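Local coordinates for VIN1 (Oscarella pearsei, PDB 6BFI), which binds actin filaments and may take part in cell-cell adhesion as a sponge member of the vinculin family, at residues A[696-701]-A[727-732]; A[648-653]-A[702-707]; A[721-726]-A[773-778]. All coordinates share one frame; numbering follows the deposited sequence.

The three contacts tie four helices of the C-terminal part of this all-helical chain into one block. Contact 2 sets helix 649-659 across helix 690-710; contact 1 pairs helix 690-710 with helix 718-745; contact 3 pairs helix 718-745 with helix 763-778. The centres of contacts 1 and 2 lie about 10 Å apart, and that of contact 3 about 13 and 14 Å from them. Along the chain the segments of contact 1 alternate with those of both others, whereas contact 2 closes before contact 3 opens. A salt bridge from Glu650 to Arg724 links contacts 2 and 3. The arrangement is consistent with the helical tail bundle of vinculins, which in that family binds F-actin.

Contact 1: A[696-701]-A[727-732]; sequences KQMARK and KEIALN
The side-chain amide of Asn732 points its ND2 into the side of helix 690-710, where Gln697, Met698 and Lys701 surround it. CD and CE of Lys701 lie over one face of the amide, the lysine crossing the Asn732 side chain at about a right angle with its CE 3.6 Å from ND2. Gln697 CG meets the amide at its edge, beyond Asn732 ND2, at 3.5 Å. The two amide planes are turned 31° apart, and the groups meet through this methylene, with no hydrogen bond between them. The Gln697 amide itself is held back on its own helix, where its OE1 accepts a 3.0 Å bond from Arg700 NH1.

Beyond the amide, the Lys701 chain turns at its last torsion and sets NZ 3.1 Å from Glu728 OE2. This salt bridge reaches the carboxylate on its anti side, 32° out of plane, and Glu728 OE1 has a second cationic partner in Arg724. The charge on the lysine end is thus met while its methylenes do apolar work: CB packs 3.6 Å from Ile729 CG1. Met698 comes in beside Asn732. With CG anti to the backbone N (chi1 -170°) its chain reaches across towards helix 718-745, and the bend at the last torsion places CE 3.7 Å from Asn732 CB. Nearer the start of that chain, Met698 CG touches Ile729 CG2 at 4.2 Å.

The pair is a nearly antiparallel packing of consecutive helices in a bundle, and most of the residues that touch across it are buried. Helix 649-659 covers Gln697, Arg700 and Lys701 through Met651, and helix 669-682 packs on Ala699, while Ile729 and Ala730 lean on helix 763-778.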
ATOM      1  N   LYS A 696     -19.674  15.328   5.148  1.00 72.16           N
ATOM      2  CA  LYS A 696     -20.089  16.122   6.301  1.00 69.66           C
ATOM      3  C   LYS A 696     -21.284  15.486   6.999  1.00 65.19           C
ATOM      4  O   LYS A 696     -21.307  15.358   8.230  1.00 63.60           O
ATOM      5  CB  LYS A 696     -20.416  17.551   5.869  1.00 74.77           C
ATOM      6  CG  LYS A 696     -19.273  18.537   6.042  1.00 76.86           C
ATOM      7  CD  LYS A 696     -19.693  19.932   5.611  1.00 82.75           C
ATOM      8  CE  LYS A 696     -18.626  20.959   5.935  1.00 88.17           C
ATOM      9  NZ  LYS A 696     -19.008  22.327   5.477  1.00 95.26           N
ATOM     10  N   GLN A 697     -22.290  15.074   6.220  1.00 66.86           N
ATOM     11  CA  GLN A 697     -23.442  14.389   6.800  1.00 67.40           C
ATOM     12  C   GLN A 697     -23.013  13.136   7.556  1.00 66.49           C
ATOM     13  O   GLN A 697     -23.507  12.863   8.658  1.00 66.66           O
ATOM     14  CB  GLN A 697     -24.445  14.041   5.700  1.00 69.23           C
ATOM     15  CG  GLN A 697     -25.755  13.444   6.192  1.00 74.90           C
ATOM     16  CD  GLN A 697     -26.768  14.495   6.613  1.00 82.57           C
ATOM     17  OE1 GLN A 697     -26.408  15.602   7.020  1.00 83.92           O
ATOM     18  NE2 GLN A 697     -28.047  14.154   6.509  1.00 85.96           N
ATOM     19  N   MET A 698     -22.078  12.371   6.985  1.00 65.44           N
ATOM     20  CA  MET A 698     -21.596  11.165   7.650  1.00 65.29           C
ATOM     21  C   MET A 698     -20.891  11.499   8.958  1.00 62.04           C
ATOM     22  O   MET A 698     -21.013  10.762   9.944  1.00 58.86           O
ATOM     23  CB  MET A 698     -20.665  10.393   6.716  1.00 68.41           C
ATOM     24  CG  MET A 698     -20.295   9.006   7.212  1.00 72.56           C
ATOM     25  SD  MET A 698     -19.320   8.084   6.009  1.00 77.95           S
ATOM     26  CE  MET A 698     -20.286   8.347   4.523  1.00 77.03           C
ATOM     27  N   ALA A 699     -20.148  12.608   8.987  1.00 61.30           N
ATOM     28  CA  ALA A 699     -19.501  13.032  10.225  1.00 59.51           C
ATOM     29  C   ALA A 699     -20.534  13.390  11.287  1.00 58.72           C
ATOM     30  O   ALA A 699     -20.413  12.977  12.448  1.00 57.96           O
ATOM     31  CB  ALA A 699     -18.573  14.215   9.954  1.00 56.35           C
ATOM     32  N   ARG A 700     -21.559  14.159  10.905  1.00 57.80           N
ATOM     33  CA  ARG A 700     -22.635  14.485  11.838  1.00 57.89           C
ATOM     34  C   ARG A 700     -23.262  13.219  12.412  1.00 56.52           C
ATOM     35  O   ARG A 700     -23.402  13.072  13.635  1.00 54.43           O
ATOM     36  CB  ARG A 700     -23.696  15.336  11.136  1.00 60.08           C
ATOM     37  CG  ARG A 700     -23.183  16.632  10.525  1.00 59.80           C
ATOM     38  CD  ARG A 700     -24.310  17.389   9.834  1.00 63.54           C
ATOM     39  NE  ARG A 700     -23.827  18.552   9.093  1.00 70.14           N
ATOM     40  CZ  ARG A 700     -23.802  18.643   7.767  1.00 73.07           C
ATOM     41  NH1 ARG A 700     -24.240  17.640   7.020  1.00 72.26           N
ATOM     42  NH2 ARG A 700     -23.344  19.743   7.186  1.00 75.93           N
ATOM     43  N   LYS A 701     -23.632  12.283  11.532  1.00 58.02           N
ATOM     44  CA  LYS A 701     -24.237  11.034  11.980  1.00 54.64           C
ATOM     45  C   LYS A 701     -23.313  10.269  12.921  1.00 51.40           C
ATOM     46  O   LYS A 701     -23.769   9.702  13.921  1.00 55.27           O
ATOM     47  CB  LYS A 701     -24.604  10.175  10.771  1.00 55.37           C
ATOM     48  CG  LYS A 701     -25.686  10.780   9.883  1.00 58.31           C
ATOM     49  CD  LYS A 701     -25.907   9.937   8.636  1.00 59.90           C
ATOM     50  CE  LYS A 701     -27.058  10.468   7.798  1.00 63.26           C
ATOM     51  NZ  LYS A 701     -28.346  10.433   8.542  1.00 66.30           N
ATOM     52  N   LYS A 727     -27.206   2.155  10.878  1.00 57.05           N
ATOM     53  CA  LYS A 727     -27.726   1.838   9.551  1.00 60.02           C
ATOM     54  C   LYS A 727     -27.676   3.055   8.630  1.00 63.42           C
ATOM     55  O   LYS A 727     -27.360   2.930   7.439  1.00 65.66           O
ATOM     56  CB  LYS A 727     -29.151   1.294   9.663  1.00 59.62           C
ATOM     57  CG  LYS A 727     -29.243  -0.011  10.439  1.00 63.25           C
ATOM     58  CD  LYS A 727     -30.519  -0.773  10.109  1.00 70.57           C
ATOM     59  CE  LYS A 727     -31.474  -0.813  11.291  1.00 72.26           C
ATOM     60  NZ  LYS A 727     -32.723  -1.553  10.958  1.00 75.33           N
ATOM     61  N   GLU A 728     -27.967   4.242   9.169  1.00 62.71           N
ATOM     62  CA  GLU A 728     -27.888   5.455   8.359  1.00 66.68           C
ATOM     63  C   GLU A 728     -26.457   5.733   7.916  1.00 65.40           C
ATOM     64  O   GLU A 728     -26.220   6.125   6.765  1.00 66.40           O
ATOM     65  CB  GLU A 728     -28.460   6.642   9.137  1.00 71.23           C
ATOM     66  CG  GLU A 728     -29.969   6.790   8.998  1.00 80.34           C
ATOM     67  CD  GLU A 728     -30.583   7.670  10.072  1.00 88.07           C
ATOM     68  OE1 GLU A 728     -31.704   7.357  10.526  1.00 95.07           O
ATOM     69  OE2 GLU A 728     -29.946   8.669  10.466  1.00 88.02           O
ATOM     70  N   ILE A 729     -25.486   5.527   8.810  1.00 61.25           N
ATOM     71  CA  ILE A 729     -24.085   5.692   8.432  1.00 57.99           C
ATOM     72  C   ILE A 729     -23.697   4.676   7.367  1.00 60.81           C
ATOM     73  O   ILE A 729     -22.915   4.974   6.457  1.00 63.23           O
ATOM     74  CB  ILE A 729     -23.178   5.587   9.673  1.00 54.63           C
ATOM     75  CG1 ILE A 729     -23.454   6.741  10.633  1.00 51.89           C
ATOM     76  CG2 ILE A 729     -21.708   5.586   9.272  1.00 55.76           C
ATOM     77  CD1 ILE A 729     -22.643   6.678  11.904  1.00 52.98           C
ATOM     78  N   ALA A 730     -24.243   3.460   7.457  1.00 63.02           N
ATOM     79  CA  ALA A 730     -23.944   2.442   6.456  1.00 64.44           C
ATOM     80  C   ALA A 730     -24.471   2.849   5.085  1.00 63.57           C
ATOM     81  O   ALA A 730     -23.770   2.722   4.073  1.00 61.42           O
ATOM     82  CB  ALA A 730     -24.530   1.096   6.883  1.00 67.30           C
ATOM     83  N   LEU A 731     -25.710   3.345   5.034  1.00 66.93           N
ATOM     84  CA  LEU A 731     -26.272   3.788   3.760  1.00 74.02           C
ATOM     85  C   LEU A 731     -25.490   4.972   3.196  1.00 75.40           C
ATOM     86  O   LEU A 731     -25.230   5.040   1.984  1.00 77.17           O
ATOM     87  CB  LEU A 731     -27.747   4.145   3.941  1.00 80.56           C
ATOM     88  CG  LEU A 731     -28.553   4.466   2.683  1.00 89.17           C
ATOM     89  CD1 LEU A 731     -28.449   3.333   1.675  1.00 89.69           C
ATOM     90  CD2 LEU A 731     -30.007   4.733   3.042  1.00 93.72           C
ATOM     91  N   ASN A 732     -25.099   5.909   4.065  1.00 73.47           N
ATOM     92  CA  ASN A 732     -24.256   7.016   3.625  1.00 73.43           C
ATOM     93  C   ASN A 732     -22.939   6.515   3.047  1.00 69.33           C
ATOM     94  O   ASN A 732     -22.451   7.049   2.046  1.00 68.40           O
ATOM     95  CB  ASN A 732     -24.000   7.977   4.786  1.00 74.21           C
ATOM     96  CG  ASN A 732     -24.874   9.212   4.722  1.00 82.18           C
ATOM     97  OD1 ASN A 732     -25.921   9.214   4.073  1.00 86.08           O
ATOM     98  ND2 ASN A 732     -24.445  10.274   5.393  1.00 85.09           N
TER

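Contact 2: A[648-653]-A[702-707]; sequences PAEMQE and MAMMSK
Met704 reaches across from helix 690-710 to the first turns of helix 649-659, meeting Glu650, Met651 and Glu653. Its CB starts beside Met725 of helix 718-745. CG, placed anti to the carbonyl carbon (chi1 -62°), comes 4.3 Å from the methyl CE of Met651. The chain then bends at both further torsions, which brings SD to 3.8 Å from the backbone O of Glu650 and turns the methyl towards Glu653. At the tip, CE sits between two acidic side chains, 4.1 Å from Glu650 CG and also 4.1 Å from Glu653 OE1. Cut back to an alanine, this position would probably leave Met651 CE and Glu650 CG without the methionine they pack on and open a gap where the two helices cross.

The helices meet almost at a right angle, with axes 9.9 Å apart, so the touching patch is short. At its outer border Glu653 crosses Lys707: OE2 lies 3.3 Å from Lys707 CE, while NZ, turned by the bend at the lysine's last torsion, stays 4.1 Å away. The opposite charges are near each other but do not form a salt bridge. Glu650, by contrast, sends its carboxylate away to Arg724 and Tyr708, leaving its methylene for the methionine.

No hydrogen bond joins the two segments; the crossing is filled by the thioether of Met704, and the attraction between Glu653 and Lys707 is likely to be a modest, longer-range addition to that packing.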
ATOM      1  N   PRO A 648     -32.343  18.971   9.609  1.00103.66           N
ATOM      2  CA  PRO A 648     -33.160  18.374  10.669  1.00105.57           C
ATOM      3  C   PRO A 648     -32.512  18.572  12.031  1.00108.31           C
ATOM      4  O   PRO A 648     -31.321  18.870  12.146  1.00117.78           O
ATOM      5  CB  PRO A 648     -33.219  16.890  10.284  1.00102.17           C
ATOM      6  CG  PRO A 648     -32.028  16.678   9.408  1.00 99.84           C
ATOM      7  CD  PRO A 648     -31.845  17.963   8.658  1.00100.53           C
ATOM      8  N   ALA A 649     -33.324  18.401  13.079  1.00104.92           N
ATOM      9  CA  ALA A 649     -32.843  18.636  14.438  1.00101.32           C
ATOM     10  C   ALA A 649     -31.655  17.748  14.783  1.00 97.56           C
ATOM     11  O   ALA A 649     -30.754  18.171  15.518  1.00101.86           O
ATOM     12  CB  ALA A 649     -33.979  18.417  15.438  1.00101.44           C
ATOM     13  N   GLU A 650     -31.630  16.523  14.257  1.00 89.93           N
ATOM     14  CA  GLU A 650     -30.535  15.602  14.545  1.00 86.62           C
ATOM     15  C   GLU A 650     -29.219  16.118  13.972  1.00 78.40           C
ATOM     16  O   GLU A 650     -28.223  16.277  14.692  1.00 76.29           O
ATOM     17  CB  GLU A 650     -30.873  14.220  13.981  1.00 88.43           C
ATOM     18  CG  GLU A 650     -30.470  13.057  14.865  1.00 88.68           C
ATOM     19  CD  GLU A 650     -31.050  11.740  14.383  1.00 91.59           C
ATOM     20  OE1 GLU A 650     -31.720  11.731  13.329  1.00 94.06           O
ATOM     21  OE2 GLU A 650     -30.837  10.714  15.062  1.00 90.33           O
ATOM     22  N   MET A 651     -29.201  16.396  12.665  1.00 76.47           N
ATOM     23  CA  MET A 651     -27.983  16.878  12.028  1.00 74.66           C
ATOM     24  C   MET A 651     -27.628  18.289  12.479  1.00 73.44           C
ATOM     25  O   MET A 651     -26.455  18.673  12.432  1.00 69.80           O
ATOM     26  CB  MET A 651     -28.133  16.825  10.508  1.00 74.80           C
ATOM     27  CG  MET A 651     -28.499  15.450   9.969  1.00 74.20           C
ATOM     28  SD  MET A 651     -27.249  14.192  10.300  1.00 71.38           S
ATOM     29  CE  MET A 651     -27.953  13.334  11.707  1.00 72.74           C
ATOM     30  N   GLN A 652     -28.620  19.072  12.910  1.00 75.01           N
ATOM     31  CA  GLN A 652     -28.335  20.401  13.445  1.00 77.42           C
ATOM     32  C   GLN A 652     -27.627  20.303  14.790  1.00 74.38           C
ATOM     33  O   GLN A 652     -26.628  20.995  15.033  1.00 73.83           O
ATOM     34  CB  GLN A 652     -29.630  21.206  13.570  1.00 80.91           C
ATOM     35  CG  GLN A 652     -29.515  22.449  14.443  1.00 88.43           C
ATOM     36  CD  GLN A 652     -28.619  23.518  13.845  1.00 91.40           C
ATOM     37  OE1 GLN A 652     -28.368  23.535  12.639  1.00 89.50           O
ATOM     38  NE2 GLN A 652     -28.133  24.420  14.689  1.00 94.84           N
ATOM     39  N   GLU A 653     -28.133  19.444  15.680  1.00 69.46           N
ATOM     40  CA  GLU A 653     -27.451  19.218  16.950  1.00 70.69           C
ATOM     41  C   GLU A 653     -26.053  18.658  16.723  1.00 73.01           C
ATOM     42  O   GLU A 653     -25.108  19.022  17.434  1.00 78.20           O
ATOM     43  CB  GLU A 653     -28.270  18.276  17.830  1.00 72.12           C
ATOM     44  CG  GLU A 653     -27.614  17.959  19.163  1.00 78.30           C
ATOM     45  CD  GLU A 653     -28.363  16.900  19.945  1.00 86.51           C
ATOM     46  OE1 GLU A 653     -29.507  16.575  19.561  1.00 91.83           O
ATOM     47  OE2 GLU A 653     -27.807  16.391  20.941  1.00 87.55           O
ATOM     48  N   MET A 702     -22.010  10.254  12.628  1.00 50.68           N
ATOM     49  CA  MET A 702     -21.076   9.520  13.479  1.00 53.18           C
ATOM     50  C   MET A 702     -20.954  10.168  14.854  1.00 55.79           C
ATOM     51  O   MET A 702     -20.814   9.467  15.867  1.00 55.29           O
ATOM     52  CB  MET A 702     -19.709   9.425  12.801  1.00 53.03           C
ATOM     53  CG  MET A 702     -18.703   8.562  13.549  1.00 57.52           C
ATOM     54  SD  MET A 702     -19.094   6.794  13.536  1.00 61.27           S
ATOM     55  CE  MET A 702     -18.784   6.384  11.818  1.00 54.32           C
ATOM     56  N   ALA A 703     -21.006  11.504  14.911  1.00 53.01           N
ATOM     57  CA  ALA A 703     -21.035  12.186  16.201  1.00 54.75           C
ATOM     58  C   ALA A 703     -22.293  11.824  16.983  1.00 56.99           C
ATOM     59  O   ALA A 703     -22.238  11.598  18.203  1.00 60.73           O
ATOM     60  CB  ALA A 703     -20.946  13.699  16.001  1.00 57.61           C
ATOM     61  N   MET A 704     -23.439  11.758  16.297  1.00 58.40           N
ATOM     62  CA  MET A 704     -24.659  11.311  16.961  1.00 62.62           C
ATOM     63  C   MET A 704     -24.500   9.897  17.506  1.00 63.92           C
ATOM     64  O   MET A 704     -24.961   9.597  18.616  1.00 63.56           O
ATOM     65  CB  MET A 704     -25.847  11.387  16.003  1.00 69.37           C
ATOM     66  CG  MET A 704     -26.153  12.791  15.519  1.00 76.53           C
ATOM     67  SD  MET A 704     -26.217  13.974  16.877  1.00 87.12           S
ATOM     68  CE  MET A 704     -27.605  13.352  17.823  1.00 90.30           C
ATOM     69  N   MET A 705     -23.842   9.015  16.744  1.00 59.13           N
ATOM     70  CA  MET A 705     -23.581   7.667  17.244  1.00 59.80           C
ATOM     71  C   MET A 705     -22.749   7.715  18.516  1.00 58.24           C
ATOM     72  O   MET A 705     -23.052   7.022  19.492  1.00 57.97           O
ATOM     73  CB  MET A 705     -22.877   6.812  16.189  1.00 62.49           C
ATOM     74  CG  MET A 705     -22.367   5.493  16.779  1.00 66.22           C
ATOM     75  SD  MET A 705     -21.538   4.359  15.650  1.00 66.02           S
ATOM     76  CE  MET A 705     -22.859   4.011  14.502  1.00 60.06           C
ATOM     77  N   SER A 706     -21.687   8.526  18.520  1.00 58.25           N
ATOM     78  CA  SER A 706     -20.887   8.687  19.731  1.00 64.25           C
ATOM     79  C   SER A 706     -21.766   9.055  20.919  1.00 70.04           C
ATOM     80  O   SER A 706     -21.687   8.434  21.990  1.00 71.45           O
ATOM     81  CB  SER A 706     -19.810   9.749  19.507  1.00 68.40           C
ATOM     82  OG  SER A 706     -19.126  10.043  20.713  1.00 73.84           O
ATOM     83  N   LYS A 707     -22.634  10.055  20.733  1.00 71.26           N
ATOM     84  CA  LYS A 707     -23.537  10.462  21.807  1.00 71.54           C
ATOM     85  C   LYS A 707     -24.433   9.311  22.251  1.00 69.32           C
ATOM     86  O   LYS A 707     -24.725   9.165  23.444  1.00 68.11           O
ATOM     87  CB  LYS A 707     -24.377  11.658  21.358  1.00 72.83           C
ATOM     88  CG  LYS A 707     -25.450  12.082  22.349  1.00 77.62           C
ATOM     89  CD  LYS A 707     -26.111  13.381  21.918  1.00 78.80           C
ATOM     90  CE  LYS A 707     -27.291  13.727  22.810  1.00 88.56           C
ATOM     91  NZ  LYS A 707     -28.386  12.724  22.688  1.00 90.15           N
TER

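Contact 3: A[721-726]-A[773-778]; sequences DLIRMA and LATVKA
Helices 718-745 and 763-778 run almost exactly antiparallel here, at 177°, with segment axes 8.8 Å apart and Ile723 facing Thr775 as the nearest CA pair. Small residues permit this spacing: Ala726 CB meets Ala774 CB head-on at 3.5 Å. One turn away Leu722 reaches over the other helix. With CG anti to its own N (chi1 171°), it directs CD1 to Ala774 CB and lays CD2 3.7 Å from the Ala774 carbonyl O. The same CD2 touches Lys777 CG, also at 3.7 Å, and packs against Ala778 CB, so a single methyl sits among three residues that lie within about one turn of the partner helix.

This is side-by-side helix packing within a bundle, consistent with the vinculin tail. Thr775 and Val776 carry the packing on to Ile116 in helix 102-145, an N-terminal helix, as expected if head and tail associate in this family.

Ile723 works on the other flank of the pair. Its CG1 lies 3.8 Å from Ala778 CB, and its CG2 comes 4.2 Å from Thr775 OG1, a hydroxyl bonded to the backbone O of Lys771. Lys777 offers Leu722 its methylenes and carries NZ away to Asp789 and Thr793, while helix 690-710 packs on helix 718-745, touching Ala726 through Met705 and Leu722 through Thr709.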
ATOM      1  N   ASP A 721     -31.690   4.482  18.803  1.00 69.55           N
ATOM      2  CA  ASP A 721     -30.966   5.554  18.129  1.00 68.17           C
ATOM      3  C   ASP A 721     -29.588   5.085  17.681  1.00 64.44           C
ATOM      4  O   ASP A 721     -29.100   5.488  16.618  1.00 62.65           O
ATOM      5  CB  ASP A 721     -30.856   6.769  19.051  1.00 71.91           C
ATOM      6  CG  ASP A 721     -32.212   7.363  19.398  1.00 79.64           C
ATOM      7  OD1 ASP A 721     -33.135   7.255  18.565  1.00 82.53           O
ATOM      8  OD2 ASP A 721     -32.356   7.931  20.502  1.00 82.43           O
ATOM      9  N   LEU A 722     -28.948   4.220  18.472  1.00 66.47           N
ATOM     10  CA  LEU A 722     -27.643   3.690  18.089  1.00 61.39           C
ATOM     11  C   LEU A 722     -27.752   2.800  16.855  1.00 59.03           C
ATOM     12  O   LEU A 722     -26.982   2.951  15.898  1.00 59.41           O
ATOM     13  CB  LEU A 722     -27.025   2.924  19.261  1.00 63.36           C
ATOM     14  CG  LEU A 722     -25.755   2.118  18.971  1.00 65.22           C
ATOM     15  CD1 LEU A 722     -24.692   2.977  18.295  1.00 60.34           C
ATOM     16  CD2 LEU A 722     -25.211   1.499  20.251  1.00 65.99           C
ATOM     17  N   ILE A 723     -28.707   1.869  16.858  1.00 60.76           N
ATOM     18  CA  ILE A 723     -28.846   0.944  15.736  1.00 61.34           C
ATOM     19  C   ILE A 723     -29.242   1.695  14.469  1.00 62.29           C
ATOM     20  O   ILE A 723     -28.615   1.543  13.410  1.00 64.75           O
ATOM     21  CB  ILE A 723     -29.865  -0.157  16.080  1.00 59.86           C
ATOM     22  CG1 ILE A 723     -29.379  -0.970  17.281  1.00 62.12           C
ATOM     23  CG2 ILE A 723     -30.115  -1.047  14.876  1.00 54.91           C
ATOM     24  CD1 ILE A 723     -30.364  -2.019  17.752  1.00 64.69           C
ATOM     25  N   ARG A 724     -30.289   2.520  14.565  1.00 59.93           N
ATOM     26  CA  ARG A 724     -30.739   3.300  13.417  1.00 60.15           C
ATOM     27  C   ARG A 724     -29.630   4.203  12.894  1.00 58.10           C
ATOM     28  O   ARG A 724     -29.448   4.335  11.677  1.00 61.17           O
ATOM     29  CB  ARG A 724     -31.967   4.125  13.804  1.00 63.84           C
ATOM     30  CG  ARG A 724     -32.432   5.098  12.739  1.00 65.57           C
ATOM     31  CD  ARG A 724     -33.624   5.902  13.228  1.00 70.39           C
ATOM     32  NE  ARG A 724     -33.341   6.580  14.489  1.00 70.02           N
ATOM     33  CZ  ARG A 724     -32.745   7.765  14.581  1.00 69.62           C
ATOM     34  NH1 ARG A 724     -32.366   8.406  13.482  1.00 73.83           N
ATOM     35  NH2 ARG A 724     -32.526   8.310  15.771  1.00 62.72           N
ATOM     36  N   MET A 725     -28.873   4.825  13.800  1.00 56.55           N
ATOM     37  CA  MET A 725     -27.775   5.685  13.375  1.00 58.89           C
ATOM     38  C   MET A 725     -26.703   4.886  12.641  1.00 59.60           C
ATOM     39  O   MET A 725     -26.149   5.353  11.638  1.00 57.80           O
ATOM     40  CB  MET A 725     -27.178   6.407  14.581  1.00 66.34           C
ATOM     41  CG  MET A 725     -26.165   7.470  14.211  1.00 72.54           C
ATOM     42  SD  MET A 725     -26.842   8.643  13.020  1.00 78.17           S
ATOM     43  CE  MET A 725     -28.177   9.360  13.970  1.00 79.44           C
ATOM     44  N   ALA A 726     -26.405   3.676  13.120  1.00 58.64           N
ATOM     45  CA  ALA A 726     -25.443   2.825  12.427  1.00 53.51           C
ATOM     46  C   ALA A 726     -25.920   2.482  11.024  1.00 53.80           C
ATOM     47  O   ALA A 726     -25.133   2.513  10.069  1.00 53.38           O
ATOM     48  CB  ALA A 726     -25.189   1.550  13.228  1.00 48.97           C
ATOM     49  N   LEU A 773     -21.693  -4.578  14.936  1.00 48.08           N
ATOM     50  CA  LEU A 773     -21.093  -4.232  16.220  1.00 48.72           C
ATOM     51  C   LEU A 773     -21.934  -3.221  16.984  1.00 69.11           C
ATOM     52  O   LEU A 773     -21.968  -3.255  18.221  1.00 73.61           O
ATOM     53  CB  LEU A 773     -19.676  -3.701  16.009  1.00 47.20           C
ATOM     54  CG  LEU A 773     -18.662  -4.725  15.482  1.00 53.23           C
ATOM     55  CD1 LEU A 773     -17.338  -4.055  15.127  1.00 52.84           C
ATOM     56  CD2 LEU A 773     -18.453  -5.845  16.483  1.00 49.68           C
ATOM     57  N   ALA A 774     -22.610  -2.312  16.277  1.00 61.05           N
ATOM     58  CA  ALA A 774     -23.532  -1.401  16.944  1.00 54.54           C
ATOM     59  C   ALA A 774     -24.747  -2.146  17.481  1.00 51.20           C
ATOM     60  O   ALA A 774     -25.250  -1.823  18.563  1.00 52.79           O
ATOM     61  CB  ALA A 774     -23.964  -0.295  15.986  1.00 55.01           C
ATOM     62  N   THR A 775     -25.236  -3.145  16.737  1.00 51.59           N
ATOM     63  CA  THR A 775     -26.336  -3.958  17.250  1.00 60.73           C
ATOM     64  C   THR A 775     -25.911  -4.737  18.488  1.00 61.13           C
ATOM     65  O   THR A 775     -26.704  -4.912  19.423  1.00 63.97           O
ATOM     66  CB  THR A 775     -26.845  -4.907  16.163  1.00 63.35           C
ATOM     67  OG1 THR A 775     -27.259  -4.148  15.022  1.00 64.39           O
ATOM     68  CG2 THR A 775     -28.026  -5.722  16.674  1.00 57.01           C
ATOM     69  N   VAL A 776     -24.660  -5.202  18.522  1.00 59.01           N
ATOM     70  CA  VAL A 776     -24.165  -5.912  19.698  1.00 59.65           C
ATOM     71  C   VAL A 776     -24.015  -4.957  20.876  1.00 61.64           C
ATOM     72  O   VAL A 776     -24.363  -5.294  22.016  1.00 64.70           O
ATOM     73  CB  VAL A 776     -22.840  -6.627  19.370  1.00 57.17           C
ATOM     74  CG1 VAL A 776     -22.241  -7.253  20.622  1.00 59.27           C
ATOM     75  CG2 VAL A 776     -23.066  -7.685  18.311  1.00 56.80           C
ATOM     76  N   LYS A 777     -23.504  -3.749  20.623  1.00 60.44           N
ATOM     77  CA  LYS A 777     -23.326  -2.771  21.693  1.00 64.45           C
ATOM     78  C   LYS A 777     -24.665  -2.335  22.275  1.00 63.08           C
ATOM     79  O   LYS A 777     -24.789  -2.144  23.491  1.00 65.09           O
ATOM     80  CB  LYS A 777     -22.549  -1.562  21.167  1.00 67.39           C
ATOM     81  CG  LYS A 777     -22.532  -0.361  22.101  1.00 70.24           C
ATOM     82  CD  LYS A 777     -21.821  -0.672  23.407  1.00 74.88           C
ATOM     83  CE  LYS A 777     -21.842   0.531  24.337  1.00 78.86           C
ATOM     84  NZ  LYS A 777     -21.144   0.252  25.621  1.00 82.89           N
ATOM     85  N   ALA A 778     -25.681  -2.177  21.423  1.00 60.08           N
ATOM     86  CA  ALA A 778     -26.986  -1.731  21.902  1.00 59.33           C
ATOM     87  C   ALA A 778     -27.630  -2.752  22.832  1.00 74.57           C
ATOM     88  O   ALA A 778     -28.370  -2.376  23.749  1.00 74.47           O
ATOM     89  CB  ALA A 778     -27.907  -1.437  20.720  1.00 58.33           C
TER